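Local coordinates for protein 3-polyprenyl-4-hydroxybenzoate decarboxylase and related decarboxylases (Pelotomaculum thermopropionicum SI, PDB 6H6V) that is a UbiD-family flavoenzyme that binds FMN and manganese and interconverts 2-furoic acid and 2,5-furandicarboxylic acid by carboxylation and decarboxylation, at residues Y332-S337 with K361-V366. Sequence-based numbering, arbitrary orientation.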
loop_
_atom_site.group_PDB
_atom_site.type_symbol
_atom_site.label_atom_id
_atom_site.label_comp_id
_atom_site.label_asym_id
_atom_site.label_seq_id
_atom_site.Cartn_x
_atom_site.Cartn_y
_atom_site.Cartn_z
ATOM N N TYR F 332 12.745 -1.482 21.822
ATOM C CA TYR F 332 12.153 -1.037 20.576
ATOM C C TYR F 332 12.233 -2.092 19.483
ATOM O O TYR F 332 11.321 -2.196 18.675
ATOM C CB TYR F 332 12.837 0.229 20.066
ATOM C CG TYR F 332 12.767 1.464 20.947
ATOM C CD1 TYR F 332 11.578 1.857 21.554
ATOM C CD2 TYR F 332 13.880 2.288 21.117
ATOM C CE1 TYR F 332 11.504 3.012 22.319
ATOM C CE2 TYR F 332 13.815 3.430 21.897
ATOM C CZ TYR F 332 12.637 3.786 22.494
ATOM O OH TYR F 332 12.568 4.924 23.258
ATOM N N HIS F 333 13.329 -2.836 19.430
ATOM C CA HIS F 333 13.528 -3.882 18.427
ATOM C C HIS F 333 13.439 -5.251 19.065
ATOM O O HIS F 333 14.071 -5.498 20.078
ATOM C CB HIS F 333 14.893 -3.710 17.766
ATOM C CG HIS F 333 14.961 -2.565 16.811
ATOM N ND1 HIS F 333 16.115 -2.222 16.149
ATOM C CD2 HIS F 333 14.017 -1.685 16.406
ATOM C CE1 HIS F 333 15.873 -1.200 15.348
ATOM N NE2 HIS F 333 14.610 -0.846 15.494
ATOM N N ALA F 334 12.658 -6.131 18.471
ATOM C CA ALA F 334 12.506 -7.505 18.959
ATOM C C ALA F 334 12.869 -8.484 17.843
ATOM O O ALA F 334 12.496 -8.280 16.697
ATOM C CB ALA F 334 11.079 -7.753 19.419
ATOM N N VAL F 335 13.590 -9.538 18.199
ATOM C CA VAL F 335 13.865 -10.625 17.285
ATOM C C VAL F 335 13.319 -11.886 17.896
ATOM O O VAL F 335 13.658 -12.221 19.027
ATOM C CB VAL F 335 15.363 -10.781 17.070
ATOM C CG1 VAL F 335 15.636 -11.871 16.043
ATOM C CG2 VAL F 335 15.972 -9.452 16.619
ATOM N N ILE F 336 12.455 -12.564 17.168
ATOM C CA ILE F 336 11.829 -13.795 17.626
ATOM C C ILE F 336 12.352 -14.946 16.764
ATOM O O ILE F 336 12.372 -14.843 15.535
ATOM C CB ILE F 336 10.297 -13.771 17.397
ATOM C CG1 ILE F 336 9.659 -12.427 17.787
ATOM C CG2 ILE F 336 9.624 -14.925 18.106
ATOM C CD1 ILE F 336 9.842 -12.011 19.207
ATOM N N SER F 337 12.728 -16.053 17.381
ATOM C CA SER F 337 12.927 -17.272 16.608
ATOM C C SER F 337 11.797 -18.236 16.925
ATOM O O SER F 337 11.408 -18.376 18.085
ATOM C CB SER F 337 14.289 -17.914 16.884
ATOM O OG SER F 337 14.382 -18.376 18.224
ATOM N N LYS F 361 8.592 -1.646 18.395
ATOM C CA LYS F 361 8.391 -0.870 17.184
ATOM C C LYS F 361 8.679 -1.661 15.901
ATOM O O LYS F 361 7.877 -1.658 14.972
ATOM C CB LYS F 361 9.298 0.343 17.284
ATOM C CG LYS F 361 9.107 1.381 16.214
ATOM C CD LYS F 361 9.982 2.576 16.530
ATOM C CE LYS F 361 9.872 3.634 15.462
ATOM N NZ LYS F 361 10.766 4.764 15.793
ATOM N N HIS F 362 9.835 -2.319 15.840
ATOM C CA HIS F 362 10.219 -3.143 14.676
ATOM C C HIS F 362 10.503 -4.555 15.154
ATOM O O HIS F 362 11.096 -4.746 16.208
ATOM C CB HIS F 362 11.430 -2.562 13.963
ATOM C CG HIS F 362 11.276 -1.117 13.609
ATOM N ND1 HIS F 362 12.278 -0.188 13.802
ATOM C CD2 HIS F 362 10.221 -0.431 13.123
ATOM C CE1 HIS F 362 11.837 1.004 13.433
ATOM N NE2 HIS F 362 10.594 0.882 13.007
ATOM N N VAL F 363 10.044 -5.541 14.412
ATOM C CA VAL F 363 10.168 -6.917 14.840
ATOM C C VAL F 363 10.594 -7.732 13.646
ATOM O O VAL F 363 10.009 -7.570 12.568
ATOM C CB VAL F 363 8.829 -7.469 15.314
ATOM C CG1 VAL F 363 8.965 -8.930 15.708
ATOM C CG2 VAL F 363 8.301 -6.638 16.466
ATOM N N VAL F 364 11.588 -8.604 13.827
ATOM C CA VAL F 364 11.933 -9.573 12.792
ATOM C C VAL F 364 11.823 -10.980 13.368
ATOM O O VAL F 364 12.177 -11.217 14.514
ATOM C CB VAL F 364 13.272 -9.274 12.047
ATOM C CG1 VAL F 364 14.074 -8.200 12.731
ATOM C CG2 VAL F 364 14.104 -10.535 11.813
ATOM N N VAL F 365 11.303 -11.891 12.557
ATOM C CA VAL F 365 11.133 -13.273 12.946
ATOM C C VAL F 365 12.005 -14.137 12.031
ATOM O O VAL F 365 11.979 -13.991 10.812
ATOM C CB VAL F 365 9.673 -13.727 12.809
ATOM C CG1 VAL F 365 9.495 -15.145 13.341
ATOM C CG2 VAL F 365 8.741 -12.780 13.558
ATOM N N VAL F 366 12.743 -15.062 12.635
ATOM C CA VAL F 366 13.616 -15.981 11.910
ATOM C C VAL F 366 13.321 -17.406 12.360
ATOM O O VAL F 366 12.539 -17.600 13.304
ATOM C CB VAL F 366 15.082 -15.638 12.155
ATOM C CG1 VAL F 366 15.390 -14.270 11.586
ATOM C CG2 VAL F 366 15.427 -15.672 13.629
#
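His-333 NE2 and His-362 ND1 share a hydrogen bond of 3.0 Å between neighbouring parallel strands, and either nitrogen could be the donor. The rings lie side by side, planes at 45°; NE2 comes to the edge of the His-362 ring, near its plane, while Lys-361 CG lies over the rim of one face of that ring. In His-333, chi1 -74° (CG anti to its carbonyl carbon) brings the end of the ring up to His-362. Tyr-332 O opens the pairing by accepting from both Lys-361 N (2.8 Å) and His-362 N (3.2 Å). Bonds then alternate from Ala-334 N to His-362 O and onward to Val-366 N on Ile-336 O (2.9 Å). On the opposite sheet face, Ile-336 CG1 meets Val-363 CG1 at 4.1 Å, and helix 345-356, the crossover of this right-handed beta-alpha-beta unit, packs on Val-363 and Val-365. His-333 ND1 is hydrogen-bonded to Glu-379 OE1 of the second subunit; Lys-361 NZ forms a salt bridge with Asp-404 of its own chain and hydrogen bonds to Ala-383 O and Cys-386 O of the second subunit. A leucine in place of His-333 would probably leave both His-362 ND1 and that glutamate without their mate. The imidazole thus relays polar contact from the sheet to the subunit interface, where the glutamate may favour its protonation.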